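PFC0360w protein (PDB 3NI8) probably activates the ATPase of the chaperone Hsp90 in the malaria parasite Plasmodium falciparum. Local coordinates at residues K79-W87 and Y97-I105; P30-F38 and F104-L114. All coordinates share one frame; numbering follows the deposited sequence. Where two conformers were deposited one is given.

Interaction 1 of 2, residues K79-W87 and Y97-I105; sequences KPHKIVEKW and YSTVTVEFI. With IPA (isopropyl alcohol), chain B.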
loop_
_atom_site.group_PDB
_atom_site.type_symbol
_atom_site.label_atom_id
_atom_site.label_comp_id
_atom_site.label_asym_id
_atom_site.label_seq_id
_atom_site.Cartn_x
_atom_site.Cartn_y
_atom_site.Cartn_z
ATOM N N LYS A 79 -0.370 13.045 8.029
ATOM C CA LYS A 79 -1.294 12.333 8.926
ATOM C C LYS A 79 -2.544 13.144 9.254
ATOM O O LYS A 79 -2.405 14.326 9.612
ATOM C CB LYS A 79 -0.581 11.998 10.246
ATOM C CG LYS A 79 -1.395 11.112 11.222
ATOM C CD LYS A 79 -0.484 10.459 12.262
ATOM C CE LYS A 79 -1.271 9.801 13.399
ATOM N NZ LYS A 79 -0.313 9.006 14.239
ATOM N N PRO A 80 -3.757 12.525 9.167
ATOM C CA PRO A 80 -4.090 11.152 8.717
ATOM C C PRO A 80 -4.682 11.024 7.279
ATOM O O PRO A 80 -5.391 10.043 6.970
ATOM C CB PRO A 80 -5.145 10.719 9.753
ATOM C CG PRO A 80 -5.915 11.998 10.046
ATOM C CD PRO A 80 -4.937 13.169 9.795
ATOM N N HIS A 81 -4.360 11.995 6.424
ATOM C CA HIS A 81 -5.036 12.181 5.138
ATOM C C HIS A 81 -4.345 11.564 3.914
ATOM O O HIS A 81 -5.021 11.086 2.998
ATOM C CB HIS A 81 -5.290 13.673 4.900
ATOM C CG HIS A 81 -6.307 14.261 5.827
ATOM N ND1 HIS A 81 -6.018 15.287 6.702
ATOM C CD2 HIS A 81 -7.612 13.953 6.026
ATOM C CE1 HIS A 81 -7.104 15.594 7.391
ATOM N NE2 HIS A 81 -8.084 14.795 7.003
ATOM N N LYS A 82 -3.015 11.574 3.907
ATOM C CA LYS A 82 -2.230 11.172 2.723
ATOM C C LYS A 82 -0.868 10.591 3.095
ATOM O O LYS A 82 -0.200 11.041 4.055
ATOM C CB LYS A 82 -1.994 12.386 1.801
ATOM C CG LYS A 82 -2.129 12.172 0.305
ATOM C CD LYS A 82 -1.381 13.272 -0.466
ATOM C CE LYS A 82 -2.095 13.740 -1.744
ATOM N NZ LYS A 82 -1.162 13.906 -2.968
ATOM N N ILE A 83 -0.465 9.589 2.323
ATOM C CA ILE A 83 0.918 9.136 2.269
ATOM C C ILE A 83 1.320 8.963 0.804
ATOM O O ILE A 83 0.478 8.756 -0.047
ATOM C CB ILE A 83 1.185 7.839 3.095
ATOM C CG1 ILE A 83 0.090 6.802 2.870
ATOM C CG2 ILE A 83 1.274 8.151 4.561
ATOM C CD1 ILE A 83 0.386 5.456 3.501
ATOM N N VAL A 84 2.609 9.122 0.529
ATOM C CA VAL A 84 3.202 8.883 -0.792
ATOM C C VAL A 84 4.469 8.056 -0.584
ATOM O O VAL A 84 5.226 8.284 0.366
ATOM C CB VAL A 84 3.563 10.205 -1.534
ATOM C CG1 VAL A 84 4.052 9.898 -2.966
ATOM C CG2 VAL A 84 2.373 11.171 -1.556
ATOM N N GLU A 85 4.702 7.110 -1.482
ATOM C CA GLU A 85 5.821 6.164 -1.342
ATOM C C GLU A 85 6.519 5.945 -2.662
ATOM O O GLU A 85 5.863 5.962 -3.697
ATOM C CB GLU A 85 5.302 4.795 -0.867
ATOM C CG GLU A 85 4.558 4.859 0.465
ATOM C CD GLU A 85 3.839 3.578 0.810
ATOM O OE1 GLU A 85 3.798 2.628 -0.006
ATOM O OE2 GLU A 85 3.289 3.531 1.916
ATOM N N LYS A 86 7.841 5.747 -2.612
ATOM C CA LYS A 86 8.535 4.905 -3.610
ATOM C C LYS A 86 8.259 3.451 -3.196
ATOM O O LYS A 86 8.201 3.146 -2.009
ATOM C CB LYS A 86 10.044 5.143 -3.611
ATOM C CG LYS A 86 10.487 6.610 -3.717
ATOM C CD LYS A 86 11.621 6.790 -4.746
ATOM C CE LYS A 86 12.942 6.188 -4.275
ATOM N NZ LYS A 86 13.393 6.921 -3.056
ATOM N N TRP A 87 8.106 2.560 -4.162
ATOM C CA TRP A 87 7.563 1.225 -3.919
ATOM C C TRP A 87 7.978 0.299 -5.054
ATOM O O TRP A 87 7.705 0.582 -6.227
ATOM C CB TRP A 87 6.032 1.332 -3.889
ATOM C CG TRP A 87 5.242 0.125 -3.381
ATOM C CD1 TRP A 87 4.629 0.007 -2.152
ATOM C CD2 TRP A 87 4.932 -1.086 -4.098
ATOM N NE1 TRP A 87 3.966 -1.201 -2.063
ATOM C CE2 TRP A 87 4.129 -1.890 -3.237
ATOM C CE3 TRP A 87 5.247 -1.572 -5.375
ATOM C CZ2 TRP A 87 3.645 -3.163 -3.616
ATOM C CZ3 TRP A 87 4.769 -2.831 -5.759
ATOM C CH2 TRP A 87 3.968 -3.614 -4.877
ATOM N N TYR A 97 11.304 2.117 -9.675
ATOM C CA TYR A 97 10.504 2.362 -8.479
ATOM C C TYR A 97 9.151 2.899 -8.923
ATOM O O TYR A 97 9.089 3.871 -9.674
ATOM C CB TYR A 97 11.176 3.407 -7.589
ATOM C CG TYR A 97 12.003 2.849 -6.455
ATOM C CD1 TYR A 97 11.389 2.347 -5.293
ATOM C CD2 TYR A 97 13.405 2.818 -6.531
ATOM C CE1 TYR A 97 12.152 1.826 -4.226
ATOM C CE2 TYR A 97 14.184 2.291 -5.466
ATOM C CZ TYR A 97 13.543 1.810 -4.320
ATOM O OH TYR A 97 14.291 1.306 -3.276
ATOM N N SER A 98 8.068 2.284 -8.468
ATOM C CA SER A 98 6.755 2.843 -8.740
ATOM C C SER A 98 6.411 3.900 -7.675
ATOM O O SER A 98 7.178 4.116 -6.724
ATOM C CB SER A 98 5.705 1.731 -8.805
ATOM O OG SER A 98 5.453 1.219 -7.512
ATOM N N THR A 99 5.264 4.551 -7.839
ATOM C CA THR A 99 4.789 5.526 -6.876
ATOM C C THR A 99 3.433 5.084 -6.384
ATOM O O THR A 99 2.512 4.843 -7.189
ATOM C CB THR A 99 4.635 6.907 -7.527
ATOM O OG1 THR A 99 5.892 7.318 -8.062
ATOM C CG2 THR A 99 4.157 7.947 -6.543
ATOM N N VAL A 100 3.311 4.959 -5.065
ATOM C CA VAL A 100 2.027 4.686 -4.452
ATOM C C VAL A 100 1.572 5.918 -3.664
ATOM O O VAL A 100 2.313 6.467 -2.853
ATOM C CB VAL A 100 2.065 3.416 -3.550
ATOM C CG1 VAL A 100 0.728 3.254 -2.773
ATOM C CG2 VAL A 100 2.357 2.164 -4.380
ATOM N N THR A 101 0.356 6.360 -3.934
ATOM C CA THR A 101 -0.247 7.464 -3.195
ATOM C C THR A 101 -1.520 6.927 -2.566
ATOM O O THR A 101 -2.308 6.256 -3.246
ATOM C CB THR A 101 -0.618 8.620 -4.148
ATOM O OG1 THR A 101 0.561 9.064 -4.839
ATOM C CG2 THR A 101 -1.259 9.766 -3.391
ATOM N N VAL A 102 -1.730 7.190 -1.286
ATOM C CA VAL A 102 -2.922 6.682 -0.624
ATOM C C VAL A 102 -3.587 7.841 0.085
ATOM O O VAL A 102 -2.964 8.524 0.902
ATOM C CB VAL A 102 -2.630 5.523 0.392
ATOM C CG1 VAL A 102 -3.936 4.717 0.711
ATOM C CG2 VAL A 102 -1.529 4.573 -0.106
ATOM N N GLU A 103 -4.841 8.087 -0.269
ATOM C CA GLU A 103 -5.630 9.126 0.353
ATOM C C GLU A 103 -6.714 8.502 1.226
ATOM O O GLU A 103 -7.358 7.500 0.841
ATOM C CB GLU A 103 -6.252 10.041 -0.705
ATOM C CG GLU A 103 -5.240 10.850 -1.510
ATOM C CD GLU A 103 -5.844 11.436 -2.787
ATOM O OE1 GLU A 103 -5.583 10.854 -3.868
ATOM O OE2 GLU A 103 -6.603 12.442 -2.707
ATOM N N PHE A 104 -6.883 9.103 2.407
ATOM C CA PHE A 104 -7.903 8.743 3.375
ATOM C C PHE A 104 -8.794 9.945 3.588
ATOM O O PHE A 104 -8.459 10.851 4.362
ATOM C CB PHE A 104 -7.239 8.363 4.683
ATOM C CG PHE A 104 -6.100 7.402 4.512
ATOM C CD1 PHE A 104 -6.342 6.047 4.353
ATOM C CD2 PHE A 104 -4.789 7.856 4.494
ATOM C CE1 PHE A 104 -5.305 5.166 4.203
ATOM C CE2 PHE A 104 -3.758 6.989 4.330
ATOM C CZ PHE A 104 -4.014 5.628 4.189
ATOM N N ILE A 105 -9.926 9.958 2.893
ATOM C CA ILE A 105 -10.796 11.124 2.841
ATOM C C ILE A 105 -12.031 10.914 3.706
ATOM O O ILE A 105 -12.778 9.952 3.523
ATOM C CB ILE A 105 -11.241 11.390 1.369
ATOM C CG1 ILE A 105 -10.017 11.657 0.455
ATOM C CG2 ILE A 105 -12.306 12.519 1.291
ATOM C CD1 ILE A 105 -10.204 11.148 -0.996
HETATM C C1 IPA B . 3.882 0.284 3.820
HETATM C C2 IPA B . 2.945 0.670 2.670
HETATM C C3 IPA B . 2.235 -0.494 1.977
HETATM O O2 IPA B . 2.023 1.632 3.116
#

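Interaction 2 of 2, residues P30-F38 and F104-L114; sequences PPEVLFNAF and FISVKENHTKL. With IPA (isopropyl alcohol), chain B.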
loop_
_atom_site.group_PDB
_atom_site.type_symbol
_atom_site.label_atom_id
_atom_site.label_comp_id
_atom_site.label_asym_id
_atom_site.label_seq_id
_atom_site.Cartn_x
_atom_site.Cartn_y
_atom_site.Cartn_z
ATOM N N PRO A 30 -12.924 5.607 10.792
ATOM C CA PRO A 30 -12.364 6.938 10.552
ATOM C C PRO A 30 -10.950 6.875 9.942
ATOM O O PRO A 30 -10.272 5.855 10.088
ATOM C CB PRO A 30 -12.318 7.540 11.959
ATOM C CG PRO A 30 -12.060 6.362 12.845
ATOM C CD PRO A 30 -12.773 5.195 12.207
ATOM N N PRO A 31 -10.491 7.970 9.285
ATOM C CA PRO A 31 -9.226 7.953 8.511
ATOM C C PRO A 31 -7.974 7.465 9.247
ATOM O O PRO A 31 -7.156 6.746 8.644
ATOM C CB PRO A 31 -9.039 9.418 8.091
ATOM C CG PRO A 31 -10.415 10.005 8.130
ATOM C CD PRO A 31 -11.146 9.297 9.245
ATOM N N GLU A 32 -7.835 7.849 10.519
ATOM C CA GLU A 32 -6.630 7.555 11.316
ATOM C C GLU A 32 -6.349 6.061 11.437
ATOM O O GLU A 32 -5.191 5.631 11.459
ATOM C CB GLU A 32 -6.730 8.181 12.709
ATOM C CG GLU A 32 -7.944 7.741 13.532
ATOM C CD GLU A 32 -7.777 8.052 15.000
ATOM O OE1 GLU A 32 -6.688 7.737 15.518
ATOM O OE2 GLU A 32 -8.708 8.611 15.629
ATOM N N VAL A 33 -7.422 5.282 11.501
ATOM C CA VAL A 33 -7.343 3.838 11.621
ATOM C C VAL A 33 -6.847 3.231 10.293
ATOM O O VAL A 33 -6.028 2.309 10.280
ATOM C CB VAL A 33 -8.733 3.305 12.109
ATOM C CG1 VAL A 33 -9.071 1.953 11.574
ATOM C CG2 VAL A 33 -8.795 3.294 13.621
ATOM N N LEU A 34 -7.329 3.759 9.172
ATOM C CA LEU A 34 -6.823 3.322 7.870
ATOM C C LEU A 34 -5.378 3.776 7.638
ATOM O O LEU A 34 -4.552 2.993 7.153
ATOM C CB LEU A 34 -7.723 3.796 6.743
ATOM C CG LEU A 34 -9.110 3.168 6.721
ATOM C CD1 LEU A 34 -9.901 3.751 5.592
ATOM C CD2 LEU A 34 -8.978 1.626 6.589
ATOM N N PHE A 35 -5.078 5.024 8.005
ATOM C CA PHE A 35 -3.709 5.558 7.982
ATOM C C PHE A 35 -2.731 4.684 8.788
ATOM O O PHE A 35 -1.634 4.368 8.303
ATOM C CB PHE A 35 -3.697 7.017 8.494
ATOM C CG PHE A 35 -2.331 7.666 8.486
ATOM C CD1 PHE A 35 -1.906 8.406 7.391
ATOM C CD2 PHE A 35 -1.475 7.543 9.588
ATOM C CE1 PHE A 35 -0.632 9.024 7.386
ATOM C CE2 PHE A 35 -0.198 8.126 9.591
ATOM C CZ PHE A 35 0.217 8.878 8.484
ATOM N N ASN A 36 -3.127 4.320 10.010
ATOM C CA ASN A 36 -2.366 3.375 10.845
ATOM C C ASN A 36 -2.056 2.104 10.081
ATOM O O ASN A 36 -0.921 1.638 10.054
ATOM C CB ASN A 36 -3.122 3.005 12.134
ATOM C CG ASN A 36 -2.436 1.874 12.917
ATOM O OD1 ASN A 36 -2.831 0.705 12.828
ATOM N ND2 ASN A 36 -1.410 2.223 13.690
ATOM N N ALA A 37 -3.075 1.561 9.438
ATOM C CA ALA A 37 -2.946 0.263 8.789
ATOM C C ALA A 37 -1.854 0.264 7.700
ATOM O O ALA A 37 -1.245 -0.801 7.419
ATOM C CB ALA A 37 -4.289 -0.179 8.199
ATOM N N PHE A 38 -1.619 1.431 7.078
ATOM C CA PHE A 38 -0.626 1.533 6.027
ATOM C C PHE A 38 0.782 1.846 6.536
ATOM O O PHE A 38 1.761 1.679 5.778
ATOM C CB PHE A 38 -1.031 2.570 4.984
ATOM C CG PHE A 38 -1.990 2.048 3.955
ATOM C CD1 PHE A 38 -1.531 1.629 2.713
ATOM C CD2 PHE A 38 -3.359 1.977 4.232
ATOM C CE1 PHE A 38 -2.415 1.129 1.773
ATOM C CE2 PHE A 38 -4.246 1.491 3.294
ATOM C CZ PHE A 38 -3.782 1.072 2.060
ATOM N N PHE A 104 -6.883 9.103 2.407
ATOM C CA PHE A 104 -7.903 8.743 3.375
ATOM C C PHE A 104 -8.794 9.945 3.588
ATOM O O PHE A 104 -8.459 10.851 4.362
ATOM C CB PHE A 104 -7.239 8.363 4.683
ATOM C CG PHE A 104 -6.100 7.402 4.512
ATOM C CD1 PHE A 104 -6.342 6.047 4.353
ATOM C CD2 PHE A 104 -4.789 7.856 4.494
ATOM C CE1 PHE A 104 -5.305 5.166 4.203
ATOM C CE2 PHE A 104 -3.758 6.989 4.330
ATOM C CZ PHE A 104 -4.014 5.628 4.189
ATOM N N ILE A 105 -9.926 9.958 2.893
ATOM C CA ILE A 105 -10.796 11.124 2.841
ATOM C C ILE A 105 -12.031 10.914 3.706
ATOM O O ILE A 105 -12.778 9.952 3.523
ATOM C CB ILE A 105 -11.241 11.390 1.369
ATOM C CG1 ILE A 105 -10.017 11.657 0.455
ATOM C CG2 ILE A 105 -12.306 12.519 1.291
ATOM C CD1 ILE A 105 -10.204 11.148 -0.996
ATOM N N SER A 106 -12.267 11.824 4.648
ATOM C CA SER A 106 -13.438 11.730 5.535
ATOM C C SER A 106 -14.757 12.068 4.827
ATOM O O SER A 106 -15.038 13.239 4.544
ATOM C CB SER A 106 -13.256 12.634 6.751
ATOM O OG SER A 106 -14.322 12.454 7.669
ATOM N N VAL A 107 -15.555 11.038 4.546
ATOM C CA VAL A 107 -16.837 11.193 3.861
ATOM C C VAL A 107 -17.809 11.817 4.869
ATOM O O VAL A 107 -18.434 12.857 4.606
ATOM C CB VAL A 107 -17.372 9.844 3.309
ATOM C CG1 VAL A 107 -18.861 9.944 2.946
ATOM C CG2 VAL A 107 -16.572 9.409 2.085
ATOM N N LYS A 108 -17.923 11.162 6.018
ATOM C CA LYS A 108 -18.631 11.689 7.174
ATOM C C LYS A 108 -17.973 11.060 8.408
ATOM O O LYS A 108 -16.893 10.458 8.297
ATOM C CB LYS A 108 -20.137 11.409 7.088
ATOM C CG LYS A 108 -20.528 10.000 6.604
ATOM C CD LYS A 108 -22.050 9.854 6.531
ATOM C CE LYS A 108 -22.482 8.549 5.860
ATOM N NZ LYS A 108 -22.000 7.323 6.577
ATOM N N GLU A 109 -18.583 11.225 9.580
ATOM C CA GLU A 109 -18.053 10.594 10.787
ATOM C C GLU A 109 -18.066 9.060 10.710
ATOM O O GLU A 109 -19.073 8.436 10.322
ATOM C CB GLU A 109 -18.714 11.129 12.068
ATOM C CG GLU A 109 -20.221 10.995 12.156
ATOM C CD GLU A 109 -20.855 12.103 13.012
ATOM O OE1 GLU A 109 -22.094 12.278 12.916
ATOM O OE2 GLU A 109 -20.122 12.805 13.762
ATOM N N ASN A 110 -16.904 8.489 11.041
ATOM C CA ASN A 110 -16.638 7.053 10.975
ATOM C C ASN A 110 -16.975 6.440 9.620
ATOM O O ASN A 110 -17.591 5.388 9.542
ATOM C CB ASN A 110 -17.339 6.314 12.123
ATOM C CG ASN A 110 -16.860 6.773 13.479
ATOM O OD1 ASN A 110 -15.765 7.310 13.607
ATOM N ND2 ASN A 110 -17.675 6.576 14.497
ATOM N N HIS A 111 -16.565 7.125 8.562
ATOM C CA HIS A 111 -16.788 6.702 7.173
ATOM C C HIS A 111 -15.658 7.347 6.371
ATOM O O HIS A 111 -15.629 8.568 6.229
ATOM C CB HIS A 111 -18.163 7.185 6.655
ATOM C CG HIS A 111 -18.444 6.842 5.217
ATOM N ND1 HIS A 111 -19.725 6.746 4.711
ATOM C CD2 HIS A 111 -17.617 6.570 4.176
ATOM C CE1 HIS A 111 -19.676 6.436 3.426
ATOM N NE2 HIS A 111 -18.408 6.316 3.078
ATOM N N THR A 112 -14.721 6.540 5.884
ATOM C CA THR A 112 -13.557 7.061 5.161
ATOM C C THR A 112 -13.497 6.542 3.733
ATOM O O THR A 112 -13.757 5.367 3.475
ATOM C CB THR A 112 -12.254 6.722 5.898
ATOM O OG1 THR A 112 -12.302 7.318 7.200
ATOM C CG2 THR A 112 -11.023 7.249 5.157
ATOM N N LYS A 113 -13.159 7.428 2.810
ATOM C CA LYS A 113 -12.976 7.038 1.422
ATOM C C LYS A 113 -11.509 6.786 1.156
ATOM O O LYS A 113 -10.690 7.703 1.206
ATOM C CB LYS A 113 -13.512 8.118 0.497
ATOM C CG LYS A 113 -13.798 7.647 -0.897
ATOM C CD LYS A 113 -14.383 8.786 -1.711
ATOM C CE LYS A 113 -14.247 8.497 -3.193
ATOM N NZ LYS A 113 -12.842 8.079 -3.515
ATOM N N LEU A 114 -11.183 5.521 0.915
ATOM C CA LEU A 114 -9.823 5.108 0.584
ATOM C C LEU A 114 -9.605 5.125 -0.938
ATOM O O LEU A 114 -10.275 4.429 -1.688
ATOM C CB LEU A 114 -9.533 3.729 1.184
ATOM C CG LEU A 114 -8.171 3.034 1.033
ATOM C CD1 LEU A 114 -7.064 3.967 1.387
ATOM C CD2 LEU A 114 -8.100 1.785 1.928
HETATM C C1 IPA B . 3.882 0.284 3.820
HETATM C C2 IPA B . 2.945 0.670 2.670
HETATM C C3 IPA B . 2.235 -0.494 1.977
HETATM O O2 IPA B . 2.023 1.632 3.116
#

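Interaction 1 of 2, residues K79-W87 and Y97-I105
Trp87 and Val100 meet on the buried face of an antiparallel beta hairpin, where Val100 CG2 sits over one face of the indole, 3.7 Å from Trp87 CG and offset toward the rim. Trp87 holds its indole away from its own backbone nitrogen (chi1 -168°), which lays the ring along this methyl, Val100 being paired with Glu85, two residue pairs away. Ser98 closes the end of the pairing: its OG donates to Trp87 O over 2.7 Å, while Ser98 N donates to the same oxygen from the opposite face of the carbonyl plane, so this acceptor is gripped twice by one residue. On the same face, Ile83 and Val102 lie side by side and point the same way, CG1 of the isoleucine 3.9 Å from Val102 CB. Ile83 CG1 also meets the edge of the Phe104 ring. Glu85 extends beyond CG from this apolar row, and its OE2 lies 2.6 Å from O2 of a bound isopropanol.

The other face is more polar. Lys86 crosses Tyr97 with its CE over the middle of the ring, 4.0 Å from the centroid, a CH-pi contact made by a bent chain whose NZ forms a salt bridge with Glu73. Lys82 and Glu103 run alongside one another, touching through their CG atoms. Between the two faces the backbones are hydrogen-bonded, Val102 N to Ile83 O at 3.0 Å for example, weakening at Trp87 N to Ser98 O.

The hairpin lies inside the sheet, flanked by strands 70-78 and 111-119; helix 31-39 packs on Ile83 through Phe35 and Phe38.

Interaction 2 of 2, residues P30-F38 and F104-L114
The Phe104 ring wedges against helix 31-38, touching Leu34, Phe35 and Phe38, so that helix and antiparallel sheet pack through an aromatic cluster of Phe35, Phe38 and Phe104. Leu34 CB comes within 3.6 Å of Phe104 CD1, and the backbone of Phe35 covers one face of the ring, its CA 3.8 Å from Phe104 CZ. Phe38 completes the cluster: the edge of Phe104 turns toward the face of Phe38 in an offset edge-to-face pair, centroids 5.6 Å apart and planes at 62°. Phe35, its ring swung to the far side from its own N (chi1 -179°), crosses Phe104 at about a right angle and brings CD1 3.8 Å from Phe104 CE2.

Further out, Leu34 and Thr112 meet tip to tip, CD1 to CG2 at 3.7 Å, and Leu114 CD2 reaches the edge of the Phe38 ring. Thr112 OG1 packs against the Pro31 ring; Pro31 N has no hydrogen to give, and the threonine hydroxyl is hydrogen-bonded to Val29 O, tying strand 111-114 to the start of the helix. At the N-cap, Pro30 lies alongside Asn110 of the type II turn 108-111.

Helix segment 31-38 runs nearly antiparallel to strand 104-106, Leu34 also touching Tyr27 of strand 21-27, while helix 132-150 closes over Leu34, Phe38 and Leu114.

Interaction 1 and interaction 2 have centres about 13 Å apart and share strand 98-106, with Phe104 serving both hairpin and helix. Their side chains also pack directly: Val102 CG1 lies 3.3 Å from Leu114 CD1 on the neighbouring strand, whereas Ile83 CD1, 3.5 Å from Phe38 CB, reaches the helix. Isopropanol, probably from the crystallisation liquor, touches both; its O2 lies 2.7 Å from Phe38 O, with Glu85 OE2 as the other close oxygen. An antiparallel sheet wrapped round the long C-terminal helix 132-150, with helix 31-39 packed beside it, is consistent with the helix-grip fold of the SRPBCC superfamily.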